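Local coordinates for lipase C (Serratia marcescens, PDB 5NEN), which probably serves as the inner-membrane fusion protein of a type I secretion system that exports lipase, at residues A[98-109]-A[131-139]; A[138-146]-A[233-244]. One frame throughout, in Å; residues are numbered along the deposited sequence.

Interaction 1. Residues A[98-109]-A[131-139]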
# COMPACT_ATOMS: atom_id res chain seq x y z
N ARG A 98 -4.84 8.70 -9.44
CA ARG A 98 -4.25 8.43 -8.12
C ARG A 98 -2.77 8.10 -8.24
O ARG A 98 -1.94 8.69 -7.56
CB ARG A 98 -4.97 7.32 -7.37
CG ARG A 98 -4.17 6.76 -6.21
CD ARG A 98 -5.01 5.77 -5.39
NE ARG A 98 -5.09 4.44 -6.00
CZ ARG A 98 -4.12 3.53 -5.96
NH1 ARG A 98 -2.95 3.80 -5.38
NH2 ARG A 98 -4.31 2.36 -6.54
N LEU A 99 -2.44 7.16 -9.12
CA LEU A 99 -1.05 6.75 -9.22
C LEU A 99 -0.15 7.92 -9.62
O LEU A 99 0.90 8.07 -9.04
CB LEU A 99 -0.90 5.59 -10.21
CG LEU A 99 -1.50 4.36 -9.55
CD1 LEU A 99 -1.34 3.12 -10.39
CD2 LEU A 99 -0.87 4.15 -8.20
N LEU A 100 -0.56 8.75 -10.57
CA LEU A 100 0.26 9.89 -10.97
C LEU A 100 0.55 10.78 -9.79
O LEU A 100 1.70 11.17 -9.56
CB LEU A 100 -0.46 10.73 -11.99
CG LEU A 100 -0.53 10.15 -13.38
CD1 LEU A 100 -1.26 11.14 -14.27
CD2 LEU A 100 0.88 9.81 -13.86
N ALA A 101 -0.49 11.08 -9.01
CA ALA A 101 -0.24 11.88 -7.83
C ALA A 101 0.72 11.14 -6.89
O ALA A 101 1.66 11.74 -6.39
CB ALA A 101 -1.52 12.23 -7.10
N GLU A 102 0.57 9.84 -6.71
CA GLU A 102 1.43 9.20 -5.72
C GLU A 102 2.86 9.14 -6.23
O GLU A 102 3.81 9.16 -5.46
CB GLU A 102 0.96 7.78 -5.36
CG GLU A 102 -0.47 7.60 -4.94
CD GLU A 102 -0.63 6.29 -4.14
OE1 GLU A 102 0.38 5.82 -3.58
OE2 GLU A 102 -1.74 5.70 -4.09
N ARG A 103 3.01 9.04 -7.54
CA ARG A 103 4.32 9.02 -8.15
C ARG A 103 5.06 10.34 -7.95
O ARG A 103 6.26 10.36 -7.64
CB ARG A 103 4.22 8.73 -9.64
CG ARG A 103 5.56 8.84 -10.25
CD ARG A 103 5.59 8.41 -11.67
NE ARG A 103 5.08 9.48 -12.50
CZ ARG A 103 5.00 9.40 -13.82
NH1 ARG A 103 5.46 8.31 -14.43
NH2 ARG A 103 4.49 10.42 -14.50
N ASP A 104 4.33 11.44 -8.17
CA ASP A 104 4.91 12.78 -8.04
C ASP A 104 4.70 13.37 -6.64
O ASP A 104 4.77 14.60 -6.45
CB ASP A 104 4.31 13.69 -9.12
CG ASP A 104 4.64 13.21 -10.53
OD1 ASP A 104 5.15 12.07 -10.70
OD2 ASP A 104 4.33 13.95 -11.49
N GLY A 105 4.45 12.50 -5.67
CA GLY A 105 4.11 12.94 -4.32
C GLY A 105 3.23 14.19 -4.21
O GLY A 105 3.47 15.05 -3.38
N LEU A 106 2.21 14.30 -5.06
CA LEU A 106 1.37 15.48 -5.02
C LEU A 106 0.58 15.41 -3.73
O LEU A 106 0.34 14.32 -3.23
CB LEU A 106 0.46 15.58 -6.24
CG LEU A 106 1.08 15.65 -7.64
CD1 LEU A 106 0.06 16.24 -8.65
CD2 LEU A 106 2.35 16.49 -7.64
N SER A 107 0.27 16.55 -3.14
CA SER A 107 -0.49 16.61 -1.89
C SER A 107 -1.93 16.18 -2.09
O SER A 107 -2.51 15.54 -1.23
CB SER A 107 -0.46 18.02 -1.31
OG SER A 107 -0.81 18.97 -2.30
N ILE A 108 -2.50 16.53 -3.24
CA ILE A 108 -3.89 16.20 -3.57
C ILE A 108 -3.97 15.49 -4.92
O ILE A 108 -3.22 15.81 -5.85
CB ILE A 108 -4.79 17.46 -3.58
CG1 ILE A 108 -6.26 17.06 -3.54
CG2 ILE A 108 -4.55 18.31 -4.82
CD1 ILE A 108 -7.19 18.23 -3.38
N VAL A 109 -4.84 14.50 -5.02
CA VAL A 109 -5.11 13.81 -6.28
C VAL A 109 -5.93 14.72 -7.21
O VAL A 109 -6.82 15.45 -6.77
CB VAL A 109 -5.84 12.46 -6.04
CG1 VAL A 109 -7.32 12.68 -5.82
CG2 VAL A 109 -5.63 11.51 -7.19
N GLN A 131 -11.13 6.22 -4.91
CA GLN A 131 -9.75 6.48 -5.26
C GLN A 131 -9.20 7.58 -4.37
O GLN A 131 -8.07 7.50 -3.90
CB GLN A 131 -9.65 6.88 -6.72
CG GLN A 131 -9.57 5.69 -7.66
CD GLN A 131 -8.60 4.62 -7.21
OE1 GLN A 131 -7.43 4.89 -6.95
NE2 GLN A 131 -9.07 3.39 -7.17
N THR A 132 -10.00 8.61 -4.13
CA THR A 132 -9.57 9.67 -3.22
C THR A 132 -9.32 9.12 -1.82
O THR A 132 -8.36 9.50 -1.14
CB THR A 132 -10.58 10.79 -3.14
OG1 THR A 132 -10.84 11.30 -4.45
CG2 THR A 132 -10.01 11.89 -2.30
N GLN A 133 -10.20 8.21 -1.40
CA GLN A 133 -10.07 7.55 -0.12
C GLN A 133 -8.73 6.82 -0.10
O GLN A 133 -7.81 7.18 0.63
CB GLN A 133 -11.24 6.58 0.09
CG GLN A 133 -11.87 6.50 1.49
CD GLN A 133 -13.32 5.95 1.48
OE1 GLN A 133 -13.75 5.27 0.55
NE2 GLN A 133 -14.06 6.22 2.56
N LEU A 134 -8.59 5.87 -1.00
CA LEU A 134 -7.41 5.01 -1.08
C LEU A 134 -6.14 5.85 -1.14
O LEU A 134 -5.11 5.47 -0.56
CB LEU A 134 -7.53 4.07 -2.29
CG LEU A 134 -6.40 3.07 -2.59
CD1 LEU A 134 -5.80 2.36 -1.36
CD2 LEU A 134 -6.91 2.05 -3.55
N PHE A 135 -6.21 7.01 -1.79
CA PHE A 135 -5.06 7.91 -1.81
C PHE A 135 -4.77 8.44 -0.41
O PHE A 135 -3.68 8.25 0.12
CB PHE A 135 -5.29 9.04 -2.79
CG PHE A 135 -4.18 10.06 -2.79
CD1 PHE A 135 -2.98 9.79 -3.43
CD2 PHE A 135 -4.36 11.30 -2.21
CE1 PHE A 135 -1.96 10.74 -3.46
CE2 PHE A 135 -3.35 12.25 -2.25
CZ PHE A 135 -2.16 11.97 -2.87
N ALA A 136 -5.79 9.00 0.23
CA ALA A 136 -5.67 9.59 1.56
C ALA A 136 -5.03 8.61 2.51
O ALA A 136 -4.14 8.96 3.31
CB ALA A 136 -7.04 9.99 2.10
N SER A 137 -5.48 7.37 2.39
CA SER A 137 -4.96 6.34 3.26
C SER A 137 -3.50 6.15 2.95
O SER A 137 -2.68 6.38 3.82
CB SER A 137 -5.72 5.02 3.12
OG SER A 137 -7.07 5.19 3.51
N ARG A 138 -3.16 5.88 1.70
CA ARG A 138 -1.78 5.51 1.37
C ARG A 138 -0.74 6.59 1.70
O ARG A 138 0.36 6.28 2.20
CB ARG A 138 -1.69 5.14 -0.09
CG ARG A 138 -2.33 3.83 -0.41
CD ARG A 138 -2.04 3.58 -1.87
NE ARG A 138 -1.12 2.47 -2.01
CZ ARG A 138 -0.10 2.50 -2.85
NH1 ARG A 138 0.11 3.61 -3.55
NH2 ARG A 138 0.73 1.46 -2.95
N ARG A 139 -1.08 7.84 1.39
CA ARG A 139 -0.19 8.94 1.69
C ARG A 139 -0.02 8.96 3.19
O ARG A 139 1.10 9.16 3.70
CB ARG A 139 -0.72 10.27 1.18
CG ARG A 139 -0.43 11.46 2.09
CD ARG A 139 1.02 11.93 2.05
NE ARG A 139 1.42 12.39 0.72
CZ ARG A 139 0.97 13.50 0.13
NH1 ARG A 139 0.09 14.29 0.74
NH2 ARG A 139 1.41 13.81 -1.08
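The Phe135 ring carries Val109 CB over one face, offset toward the rim, while its edge meets Glu102 CG and the carbonyl oxygens of Leu106 and Ser107. Phe135 CZ lies 3.4 Å from Leu106 O and Phe135 CD1 3.7 Å from Glu102 CG; Ala101 CB approaches obliquely. With CG anti to the backbone N (chi1 176°), the ring leaves its helix and slides between the last turn of helix 76-103 and the chain that leads away from it. Beside it, the Arg98 guanidinium has Leu134 CD2 over one face and its edge turned to Gln131 and Arg138. Arg98 crosses Gln131 at about a right angle, and its NE donates to Gln131 OE1 (2.6 Å), in the carbonyl plane and almost exactly in the guanidinium plane, although the N-H is bent, at 140°. The Arg98 chain bends at chi3, which turns its NH1 back toward Glu102 OE2, one helical turn on, in a 2.6 Å salt bridge that meets the carboxylate from above its plane. Glu102 also pairs with Arg138, forming a three-residue charge network, though Glu102 OE1 and Arg138 NH1 lie too close in the model for their places to be sure. On the other flank Arg139 reaches the turn, its NH2 2.5 Å from Leu106 O. Arg98 is a knob in a hole formed by Gln131, Leu134, Phe135 and Arg138, where two nearly parallel helices cross at -21° within the AprE-like long alpha-helical hairpin region.

Interaction 2. Residues A[138-146]-A[233-244]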
# COMPACT_ATOMS: atom_id res chain seq x y z
N ARG A 138 -3.16 5.88 1.70
CA ARG A 138 -1.78 5.51 1.37
C ARG A 138 -0.74 6.59 1.70
O ARG A 138 0.36 6.28 2.20
CB ARG A 138 -1.69 5.14 -0.09
CG ARG A 138 -2.33 3.83 -0.41
CD ARG A 138 -2.04 3.58 -1.87
NE ARG A 138 -1.12 2.47 -2.01
CZ ARG A 138 -0.10 2.50 -2.85
NH1 ARG A 138 0.11 3.61 -3.55
NH2 ARG A 138 0.73 1.46 -2.95
N ARG A 139 -1.08 7.84 1.39
CA ARG A 139 -0.19 8.94 1.69
C ARG A 139 -0.02 8.96 3.19
O ARG A 139 1.10 9.16 3.70
CB ARG A 139 -0.72 10.27 1.18
CG ARG A 139 -0.43 11.46 2.09
CD ARG A 139 1.02 11.93 2.05
NE ARG A 139 1.42 12.39 0.72
CZ ARG A 139 0.97 13.50 0.13
NH1 ARG A 139 0.09 14.29 0.74
NH2 ARG A 139 1.41 13.81 -1.08
N GLN A 140 -1.14 8.74 3.89
CA GLN A 140 -1.07 8.72 5.36
C GLN A 140 -0.17 7.64 5.92
O GLN A 140 0.63 7.88 6.81
CB GLN A 140 -2.44 8.51 5.95
CG GLN A 140 -2.43 8.60 7.43
CD GLN A 140 -1.65 9.78 7.89
OE1 GLN A 140 -0.52 9.64 8.36
NE2 GLN A 140 -2.25 10.98 7.78
N ALA A 141 -0.28 6.43 5.39
CA ALA A 141 0.45 5.29 5.91
C ALA A 141 1.93 5.51 5.72
O ALA A 141 2.74 5.16 6.58
CB ALA A 141 0.02 4.01 5.25
N LEU A 142 2.26 6.06 4.56
CA LEU A 142 3.65 6.35 4.24
C LEU A 142 4.22 7.39 5.21
O LEU A 142 5.27 7.16 5.84
CB LEU A 142 3.74 6.86 2.82
CG LEU A 142 5.12 7.02 2.24
CD1 LEU A 142 5.94 5.82 2.69
CD2 LEU A 142 5.00 7.12 0.72
N GLN A 143 3.50 8.51 5.36
CA GLN A 143 3.95 9.53 6.30
C GLN A 143 4.16 8.91 7.66
O GLN A 143 5.22 9.06 8.25
CB GLN A 143 2.95 10.66 6.45
CG GLN A 143 3.37 11.89 5.71
CD GLN A 143 4.78 12.24 6.07
OE1 GLN A 143 5.69 12.18 5.22
NE2 GLN A 143 4.99 12.60 7.33
N SER A 144 3.15 8.19 8.15
CA SER A 144 3.16 7.70 9.51
C SER A 144 4.34 6.77 9.72
O SER A 144 5.02 6.83 10.76
CB SER A 144 1.84 6.98 9.82
OG SER A 144 0.84 7.91 10.21
N GLU A 145 4.60 5.92 8.73
CA GLU A 145 5.75 5.05 8.81
C GLU A 145 7.05 5.84 8.92
O GLU A 145 7.85 5.61 9.85
CB GLU A 145 5.83 4.13 7.60
CG GLU A 145 6.61 2.89 7.91
CD GLU A 145 6.84 2.05 6.70
OE1 GLU A 145 6.01 2.12 5.75
OE2 GLU A 145 7.85 1.31 6.70
N ILE A 146 7.25 6.77 7.98
CA ILE A 146 8.50 7.53 7.90
C ILE A 146 8.70 8.32 9.20
O ILE A 146 9.82 8.39 9.72
CB ILE A 146 8.49 8.49 6.69
CG1 ILE A 146 8.20 7.73 5.39
CG2 ILE A 146 9.82 9.21 6.56
CD1 ILE A 146 9.36 6.92 4.83
N ILE A 233 14.63 2.97 5.72
CA ILE A 233 13.76 4.01 5.21
C ILE A 233 13.96 4.14 3.72
O ILE A 233 13.02 4.04 2.93
CB ILE A 233 14.07 5.38 5.79
CG1 ILE A 233 13.51 5.56 7.17
CG2 ILE A 233 13.55 6.50 4.86
CD1 ILE A 233 13.68 7.02 7.66
N ASP A 234 15.23 4.31 3.33
CA ASP A 234 15.53 4.61 1.95
C ASP A 234 15.06 3.50 1.04
O ASP A 234 14.35 3.74 0.06
CB ASP A 234 17.04 4.79 1.79
CG ASP A 234 17.55 6.01 2.51
OD1 ASP A 234 16.75 6.95 2.75
OD2 ASP A 234 18.76 6.03 2.83
N GLN A 235 15.37 2.28 1.42
CA GLN A 235 15.00 1.11 0.66
C GLN A 235 13.50 0.99 0.52
O GLN A 235 13.02 0.61 -0.55
CB GLN A 235 15.56 -0.15 1.30
CG GLN A 235 16.95 -0.51 0.78
CD GLN A 235 16.99 -0.76 -0.71
OE1 GLN A 235 15.96 -0.97 -1.35
NE2 GLN A 235 18.19 -0.73 -1.27
N ARG A 236 12.75 1.31 1.56
CA ARG A 236 11.33 1.04 1.42
C ARG A 236 10.69 2.19 0.64
O ARG A 236 9.71 2.01 -0.07
CB ARG A 236 10.64 0.86 2.76
CG ARG A 236 9.14 0.96 2.60
CD ARG A 236 8.32 0.81 3.83
NE ARG A 236 6.95 0.49 3.44
CZ ARG A 236 6.09 1.37 2.93
NH1 ARG A 236 6.45 2.62 2.76
NH2 ARG A 236 4.87 0.99 2.59
N PHE A 237 11.28 3.37 0.71
CA PHE A 237 10.87 4.45 -0.18
C PHE A 237 11.07 4.06 -1.64
O PHE A 237 10.19 4.26 -2.49
CB PHE A 237 11.63 5.73 0.12
CG PHE A 237 10.86 6.95 -0.18
CD1 PHE A 237 10.69 7.37 -1.49
CD2 PHE A 237 10.25 7.66 0.83
CE1 PHE A 237 9.95 8.49 -1.79
CE2 PHE A 237 9.51 8.78 0.55
CZ PHE A 237 9.36 9.20 -0.76
N ALA A 238 12.25 3.53 -1.93
CA ALA A 238 12.55 3.05 -3.26
C ALA A 238 11.51 2.02 -3.64
O ALA A 238 11.09 1.94 -4.79
CB ALA A 238 13.94 2.46 -3.30
N ASP A 239 11.12 1.20 -2.67
CA ASP A 239 10.14 0.16 -2.91
C ASP A 239 8.77 0.73 -3.25
O ASP A 239 8.10 0.23 -4.16
CB ASP A 239 10.08 -0.78 -1.72
CG ASP A 239 11.31 -1.69 -1.64
OD1 ASP A 239 12.31 -1.42 -2.36
OD2 ASP A 239 11.26 -2.69 -0.91
N TYR A 240 8.36 1.76 -2.53
CA TYR A 240 7.09 2.44 -2.79
C TYR A 240 7.11 3.05 -4.20
O TYR A 240 6.14 2.91 -4.95
CB TYR A 240 6.85 3.50 -1.72
CG TYR A 240 5.77 4.55 -2.01
CD1 TYR A 240 4.41 4.28 -1.85
CD2 TYR A 240 6.13 5.81 -2.44
CE1 TYR A 240 3.44 5.26 -2.11
CE2 TYR A 240 5.18 6.79 -2.70
CZ TYR A 240 3.84 6.52 -2.54
OH TYR A 240 2.93 7.53 -2.82
N GLN A 241 8.20 3.71 -4.57
CA GLN A 241 8.27 4.26 -5.92
C GLN A 241 8.22 3.12 -6.93
O GLN A 241 7.60 3.26 -7.96
CB GLN A 241 9.52 5.11 -6.15
CG GLN A 241 9.53 6.54 -5.54
CD GLN A 241 8.90 7.64 -6.44
OE1 GLN A 241 7.92 7.43 -7.16
NE2 GLN A 241 9.53 8.81 -6.43
N ARG A 242 8.89 2.01 -6.65
CA ARG A 242 8.94 0.92 -7.63
C ARG A 242 7.54 0.39 -7.83
O ARG A 242 7.11 0.14 -8.95
CB ARG A 242 9.88 -0.22 -7.17
N GLU A 243 6.83 0.23 -6.72
CA GLU A 243 5.50 -0.33 -6.76
C GLU A 243 4.62 0.63 -7.59
O GLU A 243 4.05 0.24 -8.59
CB GLU A 243 4.97 -0.54 -5.33
CG GLU A 243 3.51 -0.95 -5.20
CD GLU A 243 2.92 -0.68 -3.81
OE1 GLU A 243 3.64 -0.13 -2.94
OE2 GLU A 243 1.74 -1.04 -3.57
N VAL A 244 4.61 1.90 -7.21
CA VAL A 244 3.81 2.88 -7.91
C VAL A 244 4.15 3.00 -9.41
O VAL A 244 3.27 3.00 -10.25
CB VAL A 244 3.95 4.24 -7.23
CG1 VAL A 244 3.81 5.40 -8.22
CG2 VAL A 244 2.94 4.33 -6.08
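Helices 138-146 and 233-244 run antiparallel, their N-to-C directions 169° apart and their axes 11.7 Å apart at closest approach; Leu142 stands level with Phe237 and Ile146 with Ile233. Leu142 places CD2 squarely over the centre of the Tyr240 ring, a CH-pi contact of 3.4 Å to the centroid and only 10° off the normal, while Val244 CG2 covers the opposite face nearer the rim. Tyr240 OH probably hydrogen-bonds to Glu102 OE1. The other Leu142 branch, CD1, meets the edge of the Arg236 guanidinium. Arg236, extended from CG to NE, crosses Glu145 obliquely, with Glu145 OE1 over the guanidinium face and 3.0 Å from Arg236 NE, so the attraction is one of charge, with no N-H aimed at the oxygen. At the far end Arg138, whose NH1 faces Glu102 in a pairing of uncertain detail, turns NH2 to Glu243 OE2 (2.8 Å) in a salt bridge, edge-on to the guanidinium with the carboxylate plane nearly perpendicular. Ile146 CD1 packs on Ile233 CG2 and on the edge of the Phe237 ring (4.2 Å to CD2). Apolar contacts bordered by salt bridges are characteristic of an antiparallel helical hairpin, here the long hairpin of the AprE-like family.

Interactions 1 and 2 follow one another along helix 122-190, sharing Arg138 and Arg139, with centres about 12 Å apart. In chain order helix 76-103 ends first, helix 122-190 then runs past that end, and helix 195-270 returns antiparallel to it. Interaction 1 joins the end of the first helix to the second; interaction 2 joins the second to the third. They touch where Glu102 meets Tyr240 and where Arg103 packs on Val244. Near the place where three helices give way to two, Arg138 thus takes part in both contacts and Glu102 reaches from one to the other, the detail of their own pairing being uncertain; helix 122-190 also packs there against the second subunit.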